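Local coordinates for uncharacterized protein (PDB 4RGI), which is of unknown function but folds as a small alpha-beta sandwich containing a KTSC domain, at residues L39-P42 with E43-Q47. Sequence-based numbering, arbitrary orientation.
Sequences LGVP and ERAHQ
The carbonyl of P42, the N-cap residue of helix 43-51, points forward into the first helical turn and accepts two weak backbone hydrogen bonds, from A45 N at 3.0 Å and from H46 N at 3.4 Å. The second N-H points at it more directly, with an angle of 152° against 128° for A45, so the first turn starts with a bifurcated carbonyl acceptor. One residue further on, Q47 N hydrogen-bonds E43 O at 3.0 Å and the regular helical pattern is under way.

Among the side chains, A45 does the joining. Its methyl points back at the incoming loop and meets two apolar groups, V41 CG1 at 3.8 Å and P42 CG, on the proline ring, at 3.9 Å. V41 presents that methyl because CG1 lies anti to its own backbone N (chi1 178°). V41 is buried and also packs on L26 and F67, while its carbonyl O accepts a hydrogen bond from Y19 OH; the link out of strand 34-39 is thus tied to the antiparallel sheet just before the helix begins. The H46 side chain ends away from the loop, and its imidazole stacks with the Y19 ring. The E43 side chain runs out extended, and the backbone N of the same residue hydrogen-bonds a glycerol, probably from the crystallisation liquor. A45 CB also sits 3.3 Å from P42 O, the same oxygen that receives the two N-H groups.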
ATOM      1  N   LEU A  39      -0.873   8.977  -1.212  1.00  9.86           N
ATOM      2  CA  LEU A  39      -2.009   9.804  -1.587  1.00  9.94           C
ATOM      3  C   LEU A  39      -2.157   9.851  -3.081  1.00 13.06           C
ATOM      4  O   LEU A  39      -1.174   9.876  -3.799  1.00 14.04           O
ATOM      5  CB  LEU A  39      -1.850  11.219  -1.037  1.00 13.30           C
ATOM      6  CG  LEU A  39      -1.614  11.305   0.459  1.00 22.77           C
ATOM      7  CD1 LEU A  39      -1.548  12.756   0.856  1.00 20.36           C
ATOM      8  CD2 LEU A  39      -2.746  10.632   1.160  1.00 23.47           C
ATOM      9  N   GLY A  40      -3.395   9.847  -3.550  1.00 10.88           N
ATOM     10  CA  GLY A  40      -3.656  10.010  -4.961  1.00 15.93           C
ATOM     11  C   GLY A  40      -3.348   8.764  -5.755  1.00 14.37           C
ATOM     12  O   GLY A  40      -2.858   8.846  -6.864  1.00 14.15           O
ATOM     13  N   VAL A  41      -3.657   7.612  -5.173  1.00 12.59           N
ATOM     14  CA  VAL A  41      -3.428   6.317  -5.797  1.00 10.59           C
ATOM     15  C   VAL A  41      -4.709   5.823  -6.448  1.00 13.32           C
ATOM     16  O   VAL A  41      -5.735   5.714  -5.777  1.00 13.04           O
ATOM     17  CB  VAL A  41      -2.933   5.291  -4.741  1.00 10.48           C
ATOM     18  CG1 VAL A  41      -2.728   3.927  -5.351  1.00 12.25           C
ATOM     19  CG2 VAL A  41      -1.646   5.789  -4.117  1.00  8.69           C
ATOM     20  N   PRO A  42      -4.659   5.520  -7.756  1.00 11.68           N
ATOM     21  CA  PRO A  42      -5.845   5.059  -8.471  1.00 15.47           C
ATOM     22  C   PRO A  42      -6.257   3.654  -8.062  1.00 14.90           C
ATOM     23  O   PRO A  42      -5.424   2.844  -7.675  1.00 15.10           O
ATOM     24  CB  PRO A  42      -5.409   5.090  -9.937  1.00 14.85           C
ATOM     25  CG  PRO A  42      -3.954   4.943  -9.901  1.00 17.41           C
ATOM     26  CD  PRO A  42      -3.498   5.639  -8.650  1.00 10.27           C
ATOM     27  N   GLU A  43      -7.547   3.370  -8.154  1.00 14.73           N
ATOM     28  CA  GLU A  43      -8.050   2.081  -7.702  1.00 19.47           C
ATOM     29  C   GLU A  43      -7.414   0.920  -8.469  1.00 15.80           C
ATOM     30  O   GLU A  43      -7.148  -0.126  -7.888  1.00 16.27           O
ATOM     31  CB  GLU A  43      -9.576   2.039  -7.827  1.00 27.10           C
ATOM     32  CG  GLU A  43     -10.198   0.747  -7.321  1.00 35.79           C
ATOM     33  CD  GLU A  43     -11.716   0.780  -7.331  1.00 55.48           C
ATOM     34  OE1 GLU A  43     -12.288   1.861  -7.590  1.00 64.53           O
ATOM     35  OE2 GLU A  43     -12.337  -0.275  -7.079  1.00 61.99           O
ATOM     36  N   ARG A  44      -7.140   1.108  -9.760  1.00 16.09           N
ATOM     37  CA  ARG A  44      -6.515   0.050 -10.538  1.00 14.35           C
ATOM     38  C   ARG A  44      -5.161  -0.350  -9.963  1.00 13.76           C
ATOM     39  O   ARG A  44      -4.803  -1.517  -9.990  1.00 13.54           O
ATOM     40  CB  ARG A  44      -6.363   0.477 -11.994  1.00 21.96           C
ATOM     41  CG  ARG A  44      -5.721  -0.575 -12.905  1.00 17.43           C
ATOM     42  CD  ARG A  44      -6.478  -1.908 -12.873  1.00 19.54           C
ATOM     43  NE  ARG A  44      -5.936  -2.849 -13.846  1.00 18.36           N
ATOM     44  CZ  ARG A  44      -6.322  -4.123 -13.943  1.00 21.01           C
ATOM     45  NH1 ARG A  44      -7.252  -4.604 -13.139  1.00 16.73           N
ATOM     46  NH2 ARG A  44      -5.779  -4.909 -14.854  1.00 24.17           N
ATOM     47  N   ALA A  45      -4.421   0.623  -9.429  1.00 14.01           N
ATOM     48  CA  ALA A  45      -3.120   0.358  -8.818  1.00 12.80           C
ATOM     49  C   ALA A  45      -3.285  -0.536  -7.622  1.00 10.82           C
ATOM     50  O   ALA A  45      -2.493  -1.438  -7.400  1.00 11.77           O
ATOM     51  CB  ALA A  45      -2.440   1.657  -8.400  1.00 10.82           C
ATOM     52  N   HIS A  46      -4.315  -0.263  -6.834  1.00 11.52           N
ATOM     53  CA  HIS A  46      -4.529  -1.048  -5.644  1.00 13.13           C
ATOM     54  C   HIS A  46      -4.895  -2.473  -6.022  1.00 11.48           C
ATOM     55  O   HIS A  46      -4.403  -3.407  -5.425  1.00 12.79           O
ATOM     56  CB  HIS A  46      -5.616  -0.441  -4.775  1.00 10.10           C
ATOM     57  CG  HIS A  46      -6.050  -1.338  -3.669  1.00 12.06           C
ATOM     58  ND1 HIS A  46      -7.324  -1.857  -3.587  1.00 15.02           N
ATOM     59  CD2 HIS A  46      -5.370  -1.834  -2.603  1.00 15.09           C
ATOM     60  CE1 HIS A  46      -7.413  -2.621  -2.511  1.00 15.30           C
ATOM     61  NE2 HIS A  46      -6.242  -2.636  -1.903  1.00 14.20           N
ATOM     62  N   GLN A  47      -5.758  -2.637  -7.021  1.00 10.72           N
ATOM     63  CA  GLN A  47      -6.138  -3.972  -7.465  1.00 11.31           C
ATOM     64  C   GLN A  47      -4.921  -4.759  -7.946  1.00 10.89           C
ATOM     65  O   GLN A  47      -4.738  -5.904  -7.563  1.00 14.86           O
ATOM     66  CB  GLN A  47      -7.188  -3.890  -8.573  1.00 17.18           C
ATOM     67  CG  GLN A  47      -8.550  -3.422  -8.112  1.00 17.48           C
ATOM     68  CD  GLN A  47      -9.480  -3.266  -9.287  1.00 28.63           C
ATOM     69  OE1 GLN A  47      -9.032  -3.209 -10.433  1.00 27.45           O
ATOM     70  NE2 GLN A  47     -10.779  -3.217  -9.021  1.00 31.87           N
TER